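Local coordinates for hypothetical protein TT1465 (Thermus thermophilus, PDB 1WEK), which is of unknown function but has the Rossmann-like alpha/beta fold of the SLOG clan, built on a central parallel sheet, within an assembly of six chains, at residues L35-V40 / G92-G97; F70-G75 / E82-G87; A64-G69 / R86-A91; E30-L35 / H114-R119. One frame throughout, in Å; residues are numbered along the deposited sequence.

Contact 1: L35-V40 / G92-G97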
loop_
_atom_site.group_PDB
_atom_site.type_symbol
_atom_site.label_atom_id
_atom_site.label_comp_id
_atom_site.label_asym_id
_atom_site.label_seq_id
_atom_site.Cartn_x
_atom_site.Cartn_y
_atom_site.Cartn_z
ATOM N N LEU A 35 13.030 15.529 14.893
ATOM C CA LEU A 35 14.149 16.302 15.427
ATOM C C LEU A 35 13.778 17.781 15.435
ATOM O O LEU A 35 13.043 18.248 14.566
ATOM C CB LEU A 35 15.410 16.055 14.600
ATOM C CG LEU A 35 15.790 14.570 14.580
ATOM C CD1 LEU A 35 17.126 14.379 13.875
ATOM C CD2 LEU A 35 15.861 14.042 16.004
ATOM N N GLN A 36 14.289 18.514 16.417
ATOM C CA GLN A 36 13.971 19.926 16.549
ATOM C C GLN A 36 15.138 20.886 16.440
ATOM O O GLN A 36 15.129 21.969 17.024
ATOM C CB GLN A 36 13.216 20.146 17.857
ATOM C CG GLN A 36 11.855 19.460 17.832
ATOM C CD GLN A 36 11.068 19.645 19.110
ATOM O OE1 GLN A 36 10.783 20.773 19.531
ATOM N NE2 GLN A 36 10.705 18.532 19.738
ATOM N N VAL A 37 16.147 20.484 15.682
ATOM C CA VAL A 37 17.301 21.324 15.453
ATOM C C VAL A 37 17.600 21.246 13.966
ATOM O O VAL A 37 17.281 20.250 13.307
ATOM C CB VAL A 37 18.524 20.830 16.240
ATOM C CG1 VAL A 37 18.263 20.984 17.737
ATOM C CG2 VAL A 37 18.808 19.371 15.900
ATOM N N PRO A 38 18.181 22.314 13.405
ATOM C CA PRO A 38 18.514 22.324 11.982
ATOM C C PRO A 38 19.538 21.202 11.810
ATOM O O PRO A 38 20.432 21.043 12.653
ATOM C CB PRO A 38 19.118 23.707 11.788
ATOM C CG PRO A 38 18.442 24.514 12.835
ATOM C CD PRO A 38 18.496 23.611 14.019
ATOM N N LEU A 39 19.396 20.416 10.749
ATOM C CA LEU A 39 20.301 19.305 10.527
ATOM C C LEU A 39 21.285 19.552 9.391
ATOM O O LEU A 39 20.907 19.982 8.296
ATOM C CB LEU A 39 19.499 18.031 10.251
ATOM C CG LEU A 39 18.530 17.606 11.359
ATOM C CD1 LEU A 39 17.661 16.476 10.873
ATOM C CD2 LEU A 39 19.310 17.185 12.581
ATOM N N VAL A 40 22.550 19.272 9.689
ATOM C CA VAL A 40 23.648 19.431 8.759
ATOM C C VAL A 40 24.226 18.064 8.391
ATOM O O VAL A 40 24.631 17.291 9.268
ATOM C CB VAL A 40 24.757 20.288 9.391
ATOM C CG1 VAL A 40 25.978 20.311 8.485
ATOM C CG2 VAL A 40 24.240 21.707 9.636
ATOM N N GLY A 92 27.147 17.398 23.608
ATOM C CA GLY A 92 25.737 17.328 23.945
ATOM C C GLY A 92 24.761 17.657 22.839
ATOM O O GLY A 92 23.616 18.017 23.109
ATOM N N GLY A 93 25.189 17.540 21.589
ATOM C CA GLY A 93 24.271 17.845 20.507
ATOM C C GLY A 93 23.623 16.609 19.911
ATOM O O GLY A 93 23.997 15.476 20.231
ATOM N N VAL A 94 22.626 16.827 19.062
ATOM C CA VAL A 94 21.950 15.736 18.382
ATOM C C VAL A 94 22.927 15.127 17.360
ATOM O O VAL A 94 23.442 15.837 16.487
ATOM C CB VAL A 94 20.722 16.249 17.616
ATOM C CG1 VAL A 94 20.184 15.154 16.690
ATOM C CG2 VAL A 94 19.653 16.712 18.603
ATOM N N SER A 95 23.185 13.825 17.470
ATOM C CA SER A 95 24.077 13.162 16.529
ATOM C C SER A 95 23.335 12.020 15.840
ATOM O O SER A 95 22.963 11.046 16.490
ATOM C CB SER A 95 25.314 12.611 17.250
ATOM O OG SER A 95 26.232 12.062 16.320
ATOM N N VAL A 96 23.132 12.136 14.526
ATOM C CA VAL A 96 22.424 11.109 13.766
ATOM C C VAL A 96 23.315 10.285 12.833
ATOM O O VAL A 96 24.242 10.794 12.185
ATOM C CB VAL A 96 21.274 11.732 12.921
ATOM C CG1 VAL A 96 20.528 10.636 12.163
ATOM C CG2 VAL A 96 20.301 12.504 13.834
ATOM N N GLY A 97 23.026 8.994 12.773
ATOM C CA GLY A 97 23.785 8.116 11.909
ATOM C C GLY A 97 22.822 7.395 10.991
ATOM O O GLY A 97 21.828 6.833 11.451
#
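At one end of the parallel sheet of a Rossmann-like fold, the approach to strand 39-43 meets the start of strand 95-100 through Leu35 and Val37 on one side and Val94 and Val96 on the other. The two strands are not sheet neighbours. Strand 71-74 runs between them, bonded through its backbone to both, so the link is made by side chains alone, with Val37 and Val94, the pair with the nearest CA atoms, 7.8 Å apart from CA to CA. Leu35 and Val96 point their ends at each other, CD1 reaching CG2 at 3.7 Å. The same CD1 lies 4.2 Å from CG1 of Val94, which places it against both valines. Val37 and Val94 cross at a slant, CG2 to CG2 at 3.9 Å. With chi1 at -66°, Val37 CG1 is anti to the carbonyl carbon, which puts the touching CG2 between N and C, within 4.0 Å of Val94 CB. Val94 and Val96, two residues apart, send their side chains to the same side of the chain, while Ser95 points away and hydrogen-bonds to Tyr111 O. With carbon meeting carbon at every touching pair, the contact is dispersive and hydrophobic, without polar direction.

Contact 2: F70-G75 / E82-G87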
loop_
_atom_site.group_PDB
_atom_site.type_symbol
_atom_site.label_atom_id
_atom_site.label_comp_id
_atom_site.label_asym_id
_atom_site.label_seq_id
_atom_site.Cartn_x
_atom_site.Cartn_y
_atom_site.Cartn_z
ATOM N N PHE A 70 23.408 23.136 15.900
ATOM C CA PHE A 70 22.986 22.218 14.831
ATOM C C PHE A 70 23.118 20.760 15.263
ATOM O O PHE A 70 23.871 20.429 16.189
ATOM C CB PHE A 70 23.835 22.382 13.562
ATOM C CG PHE A 70 23.770 23.740 12.950
ATOM C CD1 PHE A 70 24.678 24.723 13.317
ATOM C CD2 PHE A 70 22.782 24.046 12.026
ATOM C CE1 PHE A 70 24.607 25.990 12.779
ATOM C CE2 PHE A 70 22.693 25.318 11.476
ATOM C CZ PHE A 70 23.605 26.294 11.851
ATOM N N GLY A 71 22.368 19.896 14.591
ATOM C CA GLY A 71 22.467 18.474 14.839
ATOM C C GLY A 71 23.255 17.966 13.634
ATOM O O GLY A 71 23.131 18.521 12.539
ATOM N N VAL A 72 24.097 16.956 13.814
ATOM C CA VAL A 72 24.844 16.436 12.681
ATOM C C VAL A 72 24.266 15.096 12.261
ATOM O O VAL A 72 23.812 14.308 13.102
ATOM C CB VAL A 72 26.352 16.257 12.993
ATOM C CG1 VAL A 72 26.966 17.595 13.334
ATOM C CG2 VAL A 72 26.551 15.267 14.130
ATOM N N VAL A 73 24.257 14.868 10.953
ATOM C CA VAL A 73 23.768 13.627 10.373
ATOM C C VAL A 73 24.906 13.061 9.527
ATOM O O VAL A 73 25.401 13.738 8.617
ATOM C CB VAL A 73 22.546 13.875 9.474
ATOM C CG1 VAL A 73 22.022 12.559 8.941
ATOM C CG2 VAL A 73 21.463 14.595 10.255
ATOM N N THR A 74 25.344 11.846 9.851
ATOM C CA THR A 74 26.427 11.189 9.127
ATOM C C THR A 74 25.965 9.780 8.760
ATOM O O THR A 74 24.845 9.379 9.090
ATOM C CB THR A 74 27.695 11.025 9.988
ATOM O OG1 THR A 74 27.477 9.988 10.957
ATOM C CG2 THR A 74 28.049 12.299 10.685
ATOM N N GLY A 75 26.833 9.028 8.087
ATOM C CA GLY A 75 26.487 7.664 7.722
ATOM C C GLY A 75 26.676 6.681 8.877
ATOM O O GLY A 75 26.572 5.461 8.695
ATOM N N GLU A 82 32.753 8.930 12.347
ATOM C CA GLU A 82 32.813 8.706 13.776
ATOM C C GLU A 82 33.248 9.988 14.490
ATOM O O GLU A 82 32.568 10.456 15.400
ATOM C CB GLU A 82 33.782 7.569 14.090
ATOM C CG GLU A 82 33.966 7.314 15.574
ATOM C CD GLU A 82 34.463 5.910 15.859
ATOM O OE1 GLU A 82 34.444 5.506 17.036
ATOM O OE2 GLU A 82 34.871 5.206 14.909
ATOM N N ALA A 83 34.368 10.568 14.059
ATOM C CA ALA A 83 34.856 11.794 14.677
ATOM C C ALA A 83 33.783 12.881 14.674
ATOM O O ALA A 83 33.602 13.579 15.676
ATOM C CB ALA A 83 36.102 12.291 13.959
ATOM N N VAL A 84 33.080 13.035 13.549
ATOM C CA VAL A 84 32.038 14.055 13.469
ATOM C C VAL A 84 30.890 13.777 14.440
ATOM O O VAL A 84 30.400 14.696 15.077
ATOM C CB VAL A 84 31.443 14.173 12.052
ATOM C CG1 VAL A 84 30.270 15.170 12.075
ATOM C CG2 VAL A 84 32.517 14.623 11.063
ATOM N N ASN A 85 30.450 12.521 14.534
ATOM C CA ASN A 85 29.374 12.154 15.465
ATOM C C ASN A 85 29.860 12.346 16.906
ATOM O O ASN A 85 29.112 12.800 17.783
ATOM C CB ASN A 85 28.971 10.690 15.300
ATOM C CG ASN A 85 28.137 10.434 14.062
ATOM O OD1 ASN A 85 28.517 9.641 13.207
ATOM N ND2 ASN A 85 26.983 11.083 13.974
ATOM N N ARG A 86 31.119 11.977 17.144
ATOM C CA ARG A 86 31.718 12.091 18.465
ATOM C C ARG A 86 31.808 13.535 18.933
ATOM O O ARG A 86 31.453 13.852 20.067
ATOM C CB ARG A 86 33.112 11.477 18.467
ATOM C CG ARG A 86 33.697 11.292 19.863
ATOM C CD ARG A 86 35.066 10.629 19.788
ATOM N NE ARG A 86 35.576 10.259 21.101
ATOM C CZ ARG A 86 36.738 9.641 21.296
ATOM N NH1 ARG A 86 37.503 9.330 20.257
ATOM N NH2 ARG A 86 37.133 9.338 22.527
ATOM N N GLY A 87 32.292 14.406 18.061
ATOM C CA GLY A 87 32.409 15.800 18.428
ATOM C C GLY A 87 31.068 16.354 18.851
ATOM O O GLY A 87 30.971 17.091 19.835
#
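Thr74, at the end of strand 71-74, and Asn85 of helix 79-90 form the tight part of this contact, the first packing step of the beta-alpha-beta unit that continues into strand 95-100. Strand and helix segments run nearly antiparallel, at 159°, with axes 8.6 Å apart. Thr74 OG1 donates to Asn85 OD1 over a short 2.5 Å. It stands 19° from the carbonyl plane, and the C=O...donor angle is 114°, so the hydroxyl approaches from the flank of the oxygen. The first torsion sets OG1 between the backbone N and carbonyl carbon of Thr74 and turns it to the amide, while CG2 faces Val84 CG1 at 3.9 Å. Farther back along the strand the fit is looser: Val72 CB is 4.2 Å from Val84 CG1, and Val72 CG2 lies 4.0 Å from Val84 O. On the outer side of the helix, Glu82 and Arg86 leave the backbone away from the strand and are partly exposed, in contrast to the four buried residues that touch. Around the amide, Asn85 OD1 also accepts from Asn109 ND2, and Asn85 ND2 hydrogen-bonds to Ser95 OG and Val96 O. Thr74 OG1 in turn bonds Gly76 N. With both ends of the amide engaged, its rotation is fixed and its buried polar atoms are satisfied, tying helix 79-90 to strand 71-74 and strand 95-100.

Contact 3: A64-G69 / R86-A91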
loop_
_atom_site.group_PDB
_atom_site.type_symbol
_atom_site.label_atom_id
_atom_site.label_comp_id
_atom_site.label_asym_id
_atom_site.label_seq_id
_atom_site.Cartn_x
_atom_site.Cartn_y
_atom_site.Cartn_z
ATOM N N ALA A 64 31.842 21.953 16.929
ATOM C CA ALA A 64 31.428 23.328 16.644
ATOM C C ALA A 64 29.949 23.425 16.266
ATOM O O ALA A 64 29.220 24.279 16.782
ATOM C CB ALA A 64 32.270 23.901 15.552
ATOM N N LEU A 65 29.497 22.547 15.381
ATOM C CA LEU A 65 28.097 22.578 14.962
ATOM C C LEU A 65 27.125 22.388 16.133
ATOM O O LEU A 65 26.120 23.083 16.231
ATOM C CB LEU A 65 27.861 21.525 13.900
ATOM C CG LEU A 65 28.584 21.801 12.582
ATOM C CD1 LEU A 65 28.696 20.507 11.782
ATOM C CD2 LEU A 65 27.825 22.877 11.810
ATOM N N ALA A 66 27.427 21.446 17.015
ATOM C CA ALA A 66 26.594 21.200 18.191
ATOM C C ALA A 66 26.553 22.463 19.045
ATOM O O ALA A 66 25.489 22.896 19.502
ATOM C CB ALA A 66 27.169 20.060 19.002
ATOM N N GLU A 67 27.720 23.062 19.251
ATOM C CA GLU A 67 27.806 24.274 20.053
ATOM C C GLU A 67 26.914 25.360 19.457
ATOM O O GLU A 67 26.142 26.013 20.173
ATOM C CB GLU A 67 29.263 24.754 20.128
ATOM C CG GLU A 67 30.116 24.022 21.166
ATOM C CD GLU A 67 31.610 24.334 21.016
ATOM O OE1 GLU A 67 32.418 23.909 21.875
ATOM O OE2 GLU A 67 31.980 25.000 20.027
ATOM N N ALA A 68 27.011 25.542 18.141
ATOM C CA ALA A 68 26.217 26.546 17.431
ATOM C C ALA A 68 24.726 26.207 17.406
ATOM O O ALA A 68 23.890 27.032 17.019
ATOM C CB ALA A 68 26.733 26.703 16.013
ATOM N N GLY A 69 24.386 24.992 17.808
ATOM C CA GLY A 69 22.992 24.611 17.815
ATOM C C GLY A 69 22.505 23.698 16.701
ATOM O O GLY A 69 21.297 23.519 16.557
ATOM N N ARG A 86 31.119 11.977 17.144
ATOM C CA ARG A 86 31.718 12.091 18.465
ATOM C C ARG A 86 31.808 13.535 18.933
ATOM O O ARG A 86 31.453 13.852 20.067
ATOM C CB ARG A 86 33.112 11.477 18.467
ATOM C CG ARG A 86 33.697 11.292 19.863
ATOM C CD ARG A 86 35.066 10.629 19.788
ATOM N NE ARG A 86 35.576 10.259 21.101
ATOM C CZ ARG A 86 36.738 9.641 21.296
ATOM N NH1 ARG A 86 37.503 9.330 20.257
ATOM N NH2 ARG A 86 37.133 9.338 22.527
ATOM N N GLY A 87 32.292 14.406 18.061
ATOM C CA GLY A 87 32.409 15.800 18.428
ATOM C C GLY A 87 31.068 16.354 18.851
ATOM O O GLY A 87 30.971 17.091 19.835
ATOM N N ALA A 88 30.032 15.988 18.105
ATOM C CA ALA A 88 28.681 16.443 18.377
ATOM C C ALA A 88 28.167 15.808 19.659
ATOM O O ALA A 88 27.710 16.497 20.572
ATOM C CB ALA A 88 27.773 16.077 17.229
ATOM N N TYR A 89 28.244 14.484 19.704
ATOM C CA TYR A 89 27.797 13.727 20.855
ATOM C C TYR A 89 28.383 14.288 22.143
ATOM O O TYR A 89 27.653 14.666 23.059
ATOM C CB TYR A 89 28.225 12.271 20.728
ATOM C CG TYR A 89 27.524 11.347 21.689
ATOM C CD1 TYR A 89 26.187 11.005 21.491
ATOM C CD2 TYR A 89 28.208 10.760 22.751
ATOM C CE1 TYR A 89 25.548 10.095 22.309
ATOM C CE2 TYR A 89 27.571 9.841 23.583
ATOM C CZ TYR A 89 26.241 9.512 23.351
ATOM O OH TYR A 89 25.602 8.573 24.132
ATOM N N GLU A 90 29.707 14.356 22.198
ATOM C CA GLU A 90 30.370 14.843 23.394
ATOM C C GLU A 90 30.104 16.294 23.753
ATOM O O GLU A 90 30.380 16.695 24.879
ATOM C CB GLU A 90 31.863 14.573 23.304
ATOM C CG GLU A 90 32.195 13.088 23.465
ATOM C CD GLU A 90 33.661 12.790 23.201
ATOM O OE1 GLU A 90 34.408 13.732 22.861
ATOM O OE2 GLU A 90 34.064 11.612 23.325
ATOM N N ALA A 91 29.568 17.082 22.824
ATOM C CA ALA A 91 29.252 18.476 23.136
ATOM C C ALA A 91 27.767 18.564 23.454
ATOM O O ALA A 91 27.202 19.654 23.554
ATOM C CB ALA A 91 29.600 19.406 21.982
#
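Ala66 lays its CB against the end of helix 79-90, 3.9 Å from the carbonyl O of Ala88 and 3.9 Å from the CB of Ala91, the residue just after that helix. Helices 53-68 and 79-90 precede adjacent strands of the Rossmann-like sheet, 71-74 and 95-100, and they meet here near their C-terminal ends. Small side chains permit an intimate approach: the CA atoms of Ala66 and Ala88 are only 5.2 Å apart, and their CB atoms 4.4 Å. The Ala66 methyl points directly at the other helix, whereas the Ala88 methyl leaves its backbone to one side and also packs on Val72 of the sheet below. Leu65, next to Ala66, covers Val72 as well, so the sheet residue is shared by both helices. Each helix stops in a Schellman motif. In the first, Gly69 at positive phi (104°) sends its N to Ala66 O at 2.9 Å, and Phe70 N bonds Leu65 O. In the second, Gly92 is the residue with positive phi, and Gly93 N bonds Ala88 O, the same carbonyl that Ala66 touches. Arg86 and Glu90 form a salt bridge along helix 79-90, and Tyr59 OH of helix 53-68 bonds Glu90 OE1, a polar link between the two helices. Arg86 NE donates to Glu90 OE2 at 3.0 Å and 159°, with OE2 in the guanidinium plane but NE 43° above the carboxylate plane.

Contact 4: E30-L35 / H114-R119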
loop_
_atom_site.group_PDB
_atom_site.type_symbol
_atom_site.label_atom_id
_atom_site.label_comp_id
_atom_site.label_asym_id
_atom_site.label_seq_id
_atom_site.Cartn_x
_atom_site.Cartn_y
_atom_site.Cartn_z
ATOM N N GLU A 30 9.640 9.637 9.698
ATOM C CA GLU A 30 9.089 9.750 11.051
ATOM C C GLU A 30 10.144 10.190 12.045
ATOM O O GLU A 30 9.901 11.043 12.891
ATOM C CB GLU A 30 8.503 8.410 11.517
ATOM C CG GLU A 30 7.341 7.894 10.674
ATOM C CD GLU A 30 6.796 6.551 11.152
ATOM O OE1 GLU A 30 7.578 5.725 11.670
ATOM O OE2 GLU A 30 5.580 6.310 10.991
ATOM N N THR A 31 11.321 9.602 11.927
ATOM C CA THR A 31 12.424 9.905 12.821
ATOM C C THR A 31 13.019 11.290 12.611
ATOM O O THR A 31 12.978 12.129 13.510
ATOM C CB THR A 31 13.513 8.839 12.669
ATOM O OG1 THR A 31 12.946 7.565 12.978
ATOM C CG2 THR A 31 14.675 9.103 13.591
ATOM N N LEU A 32 13.557 11.549 11.426
ATOM C CA LEU A 32 14.172 12.846 11.161
ATOM C C LEU A 32 13.198 14.009 11.277
ATOM O O LEU A 32 13.597 15.102 11.657
ATOM C CB LEU A 32 14.841 12.855 9.774
ATOM C CG LEU A 32 15.848 11.724 9.500
ATOM C CD1 LEU A 32 16.705 12.059 8.291
ATOM C CD2 LEU A 32 16.738 11.515 10.719
ATOM N N SER A 33 11.927 13.785 10.948
ATOM C CA SER A 33 10.915 14.845 11.040
ATOM C C SER A 33 10.702 15.349 12.462
ATOM O O SER A 33 10.368 16.513 12.666
ATOM C CB SER A 33 9.564 14.364 10.509
ATOM O OG SER A 33 9.547 14.378 9.100
ATOM N N GLU A 34 10.884 14.468 13.441
ATOM C CA GLU A 34 10.693 14.834 14.839
ATOM C C GLU A 34 11.824 15.661 15.430
ATOM O O GLU A 34 11.605 16.410 16.380
ATOM C CB GLU A 34 10.499 13.586 15.694
ATOM C CG GLU A 34 9.290 12.759 15.329
ATOM C CD GLU A 34 9.214 11.482 16.140
ATOM O OE1 GLU A 34 8.326 10.646 15.859
ATOM O OE2 GLU A 34 10.046 11.316 17.059
ATOM N N LEU A 35 13.030 15.529 14.893
ATOM C CA LEU A 35 14.149 16.302 15.427
ATOM C C LEU A 35 13.778 17.781 15.435
ATOM O O LEU A 35 13.043 18.248 14.566
ATOM C CB LEU A 35 15.410 16.055 14.600
ATOM C CG LEU A 35 15.790 14.570 14.580
ATOM C CD1 LEU A 35 17.126 14.379 13.875
ATOM C CD2 LEU A 35 15.861 14.042 16.004
ATOM N N HIS A 114 20.723 9.261 17.568
ATOM C CA HIS A 114 19.648 8.636 16.808
ATOM C C HIS A 114 20.300 7.800 15.716
ATOM O O HIS A 114 20.987 8.337 14.850
ATOM C CB HIS A 114 18.763 9.698 16.159
ATOM C CG HIS A 114 18.001 10.541 17.136
ATOM N ND1 HIS A 114 16.848 10.105 17.757
ATOM C CD2 HIS A 114 18.225 11.795 17.594
ATOM C CE1 HIS A 114 16.397 11.057 18.555
ATOM N NE2 HIS A 114 17.213 12.092 18.475
ATOM N N ALA A 115 20.086 6.490 15.761
ATOM C CA ALA A 115 20.672 5.587 14.787
ATOM C C ALA A 115 19.632 4.855 13.944
ATOM O O ALA A 115 18.688 4.256 14.459
ATOM C CB ALA A 115 21.563 4.579 15.496
ATOM N N LEU A 116 19.811 4.917 12.635
ATOM C CA LEU A 116 18.916 4.237 11.720
ATOM C C LEU A 116 19.764 3.290 10.868
ATOM O O LEU A 116 20.881 3.637 10.473
ATOM C CB LEU A 116 18.208 5.263 10.834
ATOM C CG LEU A 116 17.109 6.106 11.491
ATOM C CD1 LEU A 116 16.727 7.280 10.609
ATOM C CD2 LEU A 116 15.890 5.210 11.760
ATOM N N SER A 117 19.267 2.081 10.622
ATOM C CA SER A 117 20.005 1.140 9.790
ATOM C C SER A 117 19.187 0.896 8.542
ATOM O O SER A 117 18.022 0.507 8.605
ATOM C CB SER A 117 20.312 -0.172 10.530
ATOM O OG SER A 117 19.219 -0.603 11.306
ATOM N N LEU A 118 19.826 1.146 7.407
ATOM C CA LEU A 118 19.215 1.039 6.094
ATOM C C LEU A 118 19.956 0.036 5.219
ATOM O O LEU A 118 21.181 -0.025 5.235
ATOM C CB LEU A 118 19.270 2.423 5.431
ATOM C CG LEU A 118 18.689 3.574 6.262
ATOM C CD1 LEU A 118 19.244 4.918 5.783
ATOM C CD2 LEU A 118 17.172 3.532 6.174
ATOM N N ARG A 119 19.215 -0.741 4.443
ATOM C CA ARG A 119 19.827 -1.717 3.550
ATOM C C ARG A 119 20.190 -1.054 2.217
ATOM O O ARG A 119 21.091 -1.504 1.511
ATOM C CB ARG A 119 18.854 -2.876 3.282
ATOM C CG ARG A 119 18.772 -3.955 4.374
ATOM C CD ARG A 119 20.029 -4.852 4.385
ATOM N NE ARG A 119 19.736 -6.274 4.619
ATOM C CZ ARG A 119 19.394 -6.805 5.794
ATOM N NH1 ARG A 119 19.295 -6.045 6.877
ATOM N NH2 ARG A 119 19.147 -8.106 5.891
#
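Leu35 and His114 run alongside one another in opposed senses, which brings the leucine methyl CD2 over one face of the imidazole. CD2 lies 3.8 Å from the ring centroid and 29° off the ring normal, a CH-pi contact displaced toward the NE2 side, where the CD2 to NE2 distance falls to 3.4 Å. The chi2 of -79° rotates the His114 ring about CB-CG until its plane stands roughly square to the CA-CB-CG plane, and one face meets the methyl. Two residues along the strand the geometry changes: Leu116 and Thr31 meet end to end, the two leucine methyls dividing the threonine between them. Leu116 CD1 is 4.1 Å from Thr31 CG2, and CD2 is 4.0 Å from Thr31 OG1. The hydroxyl bonds Glu27 O one turn earlier in the helix; its contact with the Leu116 methyl is van der Waals. Leu32 completes the group with CD2 4.2 Å from Leu116 CD1. On another side of the helix, Glu30 forms a salt bridge with Arg17 of a third subunit. Strand 114-118, outermost in this chain's sheet, is backbone-paired with strand 95-100. The end of helix 17-34 and the residue after it, Leu35, pack over the sheet face at this border, where Leu32 also touches Val96 and Leu127 of helix 121-130.

Contact 2 is the buried one, all four of its touching residues being shielded; the other three are partly buried. Contacts 2 and 3 share helix 79-90, the first binding it to the sheet through a hydrogen bond set beside valine packing and the second to helix 53-68 through small methyls. Contacts 1 and 4 share Leu35, which packs on valines in one and on an aromatic face in the other, and backbone bonds of Gly97 to His114 and Leu116 join their strands. Contact 1 also meets contact 2 at Asn85. Contacts 3 and 4 do not touch, their centres about 19 Å apart.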